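Local coordinates for uncharacterized protein (Streptococcus pneumoniae, PDB 3LFT) that probably serves as the extracellular substrate-binding protein of an ABC transporter, holding L-tryptophan in the cleft between its two lobes, at residues E144-T149 / I194-A199. Numbering follows the deposited sequence.
With TRP (tryptophan), chain C.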
loop_
_atom_site.group_PDB
_atom_site.type_symbol
_atom_site.label_atom_id
_atom_site.label_comp_id
_atom_site.label_asym_id
_atom_site.label_seq_id
_atom_site.Cartn_x
_atom_site.Cartn_y
_atom_site.Cartn_z
ATOM N N GLU A 144 7.154 6.218 -6.975
ATOM C CA GLU A 144 6.186 6.240 -5.868
ATOM C C GLU A 144 6.698 6.931 -4.621
ATOM O O GLU A 144 7.604 6.421 -3.957
ATOM C CB GLU A 144 5.767 4.817 -5.570
ATOM C CG GLU A 144 4.993 4.264 -6.739
ATOM C CD GLU A 144 4.220 3.013 -6.436
ATOM O OE1 GLU A 144 3.676 2.845 -5.322
ATOM O OE2 GLU A 144 4.150 2.171 -7.359
ATOM N N ASP A 145 6.098 8.074 -4.296
ATOM C CA ASP A 145 6.502 8.818 -3.108
ATOM C C ASP A 145 6.351 7.960 -1.864
ATOM O O ASP A 145 7.197 8.026 -0.978
ATOM C CB ASP A 145 5.711 10.103 -2.960
ATOM C CG ASP A 145 6.082 11.139 -4.021
ATOM O OD1 ASP A 145 7.151 10.992 -4.672
ATOM O OD2 ASP A 145 5.312 12.101 -4.220
ATOM N N ASN A 146 5.292 7.137 -1.795
ATOM C CA ASN A 146 5.123 6.211 -0.662
ATOM C C ASN A 146 6.323 5.329 -0.418
ATOM O O ASN A 146 6.693 5.071 0.740
ATOM C CB ASN A 146 3.868 5.336 -0.847
ATOM C CG ASN A 146 3.645 4.888 -2.286
ATOM O OD1 ASN A 146 3.420 5.726 -3.176
ATOM N ND2 ASN A 146 3.732 3.577 -2.538
ATOM N N SER A 147 6.954 4.854 -1.488
ATOM C CA SER A 147 8.056 3.914 -1.307
ATOM C C SER A 147 9.354 4.588 -0.896
ATOM O O SER A 147 10.158 3.992 -0.175
ATOM C CB SER A 147 8.274 3.101 -2.567
ATOM O OG SER A 147 7.135 2.302 -2.817
ATOM N N LYS A 148 9.570 5.825 -1.341
ATOM C CA LYS A 148 10.778 6.554 -0.964
ATOM C C LYS A 148 10.926 6.603 0.568
ATOM O O LYS A 148 11.975 6.277 1.123
ATOM C CB LYS A 148 10.725 7.955 -1.563
ATOM N N THR A 149 9.841 6.979 1.243
ATOM C CA THR A 149 9.794 7.093 2.693
ATOM C C THR A 149 10.029 5.719 3.349
ATOM O O THR A 149 10.769 5.587 4.326
ATOM C CB THR A 149 8.383 7.647 3.099
ATOM O OG1 THR A 149 8.196 8.943 2.506
ATOM C CG2 THR A 149 8.243 7.715 4.626
ATOM N N ILE A 194 5.347 -1.240 0.651
ATOM C CA ILE A 194 3.962 -1.094 0.200
ATOM C C ILE A 194 4.025 -0.243 -1.087
ATOM O O ILE A 194 3.966 0.991 -1.027
ATOM C CB ILE A 194 3.059 -0.470 1.295
ATOM C CG1 ILE A 194 3.175 -1.218 2.626
ATOM C CG2 ILE A 194 1.615 -0.472 0.836
ATOM C CD1 ILE A 194 2.487 -0.466 3.769
ATOM N N ASP A 195 4.199 -0.926 -2.213
ATOM C CA ASP A 195 4.602 -0.309 -3.474
ATOM C C ASP A 195 3.641 -0.795 -4.553
ATOM O O ASP A 195 3.526 -2.001 -4.802
ATOM C CB ASP A 195 6.047 -0.719 -3.788
ATOM C CG ASP A 195 6.570 -0.082 -5.053
ATOM O OD1 ASP A 195 6.117 -0.463 -6.156
ATOM O OD2 ASP A 195 7.423 0.837 -4.939
ATOM N N ASN A 196 2.936 0.128 -5.201
ATOM C CA ASN A 196 1.917 -0.257 -6.183
ATOM C C ASN A 196 2.502 -0.869 -7.451
ATOM O O ASN A 196 1.894 -1.761 -8.046
ATOM C CB ASN A 196 1.076 0.952 -6.574
ATOM C CG ASN A 196 0.307 1.497 -5.405
ATOM O OD1 ASN A 196 -0.693 0.913 -4.993
ATOM N ND2 ASN A 196 0.756 2.622 -4.857
ATOM N N THR A 197 3.652 -0.365 -7.887
ATOM C CA THR A 197 4.315 -0.864 -9.102
ATOM C C THR A 197 4.689 -2.336 -8.921
ATOM O O THR A 197 4.321 -3.188 -9.738
ATOM C CB THR A 197 5.562 0.004 -9.460
ATOM O OG1 THR A 197 5.149 1.379 -9.586
ATOM C CG2 THR A 197 6.239 -0.463 -10.752
ATOM N N ILE A 198 5.395 -2.639 -7.832
ATOM C CA ILE A 198 5.830 -4.016 -7.621
ATOM C C ILE A 198 4.604 -4.872 -7.306
ATOM O O ILE A 198 4.526 -6.018 -7.751
ATOM C CB ILE A 198 6.908 -4.130 -6.523
ATOM C CG1 ILE A 198 8.070 -3.166 -6.803
ATOM C CG2 ILE A 198 7.412 -5.570 -6.380
ATOM C CD1 ILE A 198 8.793 -3.338 -8.157
ATOM N N ALA A 199 3.631 -4.335 -6.570
ATOM C CA ALA A 199 2.447 -5.166 -6.282
ATOM C C ALA A 199 1.707 -5.559 -7.558
ATOM O O ALA A 199 1.185 -6.676 -7.680
ATOM C CB ALA A 199 1.497 -4.481 -5.305
HETATM N N TRP C . -0.361 2.520 0.650
HETATM C CA TRP C . -0.077 2.484 -0.815
HETATM C C TRP C . 0.187 3.865 -1.319
HETATM O O TRP C . 0.073 4.120 -2.521
HETATM C CB TRP C . -1.252 1.822 -1.555
HETATM C CG TRP C . -1.463 0.401 -1.099
HETATM C CD1 TRP C . -2.413 -0.073 -0.195
HETATM C CD2 TRP C . -0.669 -0.764 -1.506
HETATM N NE1 TRP C . -2.260 -1.430 -0.034
HETATM C CE2 TRP C . -1.243 -1.890 -0.763
HETATM C CE3 TRP C . 0.412 -0.910 -2.343
HETATM C CZ2 TRP C . -0.680 -3.141 -0.940
HETATM C CZ3 TRP C . 0.958 -2.181 -2.493
HETATM C CH2 TRP C . 0.403 -3.273 -1.797
HETATM O OXT TRP C . 0.521 4.748 -0.516
#
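The carboxylate of E144 docks on the N-terminal turn of helix 196-200, one oxygen serving N196 and the other T197. OE1 of E144 accepts a hydrogen bond from the backbone N of N196 at 2.8 Å through its syn lone pair, and ND2 of N196 reaches the same oxygen from above the carboxylate plane (47° out of it). On OE2 of E144 the syn side takes T197 N, while the anti lone pair receives T197 OG1 at 2.6 Å. The extended chain of E144 beyond CG carries the group across to this helix end, whose first-turn N-H groups would help stabilise its negative charge. N146 completes the grip: with CG lodged between backbone N and carbonyl carbon (chi1 39°), its amide turns back, and ND2 gives a nearly straight bond to the anti lone pair of E144 OE1. The same N146 ND2 also donates to I194 O at 3.0 Å. D195 is the helix N-cap. Its OD1 accepts from I198 N at 2.8 Å, and its OD2 takes S147 OG at 2.6 Å as well as S141 N at the end of strand 135-141. OD1 lies 3.5 Å from E144 OE2, an approach of like charges probably eased by the surrounding donors. E144 is thus a second-shell anchor for N196, whose ND2 also binds O of the bound tryptophan at 2.9 Å, while I194 CG2 packs against the ligand's indole. Joining loops beyond parallel strands 135-141 and 189-192, this network supports part of the wall of the tryptophan pocket, in the interlobe cleft characteristic of periplasmic-binding-protein folds.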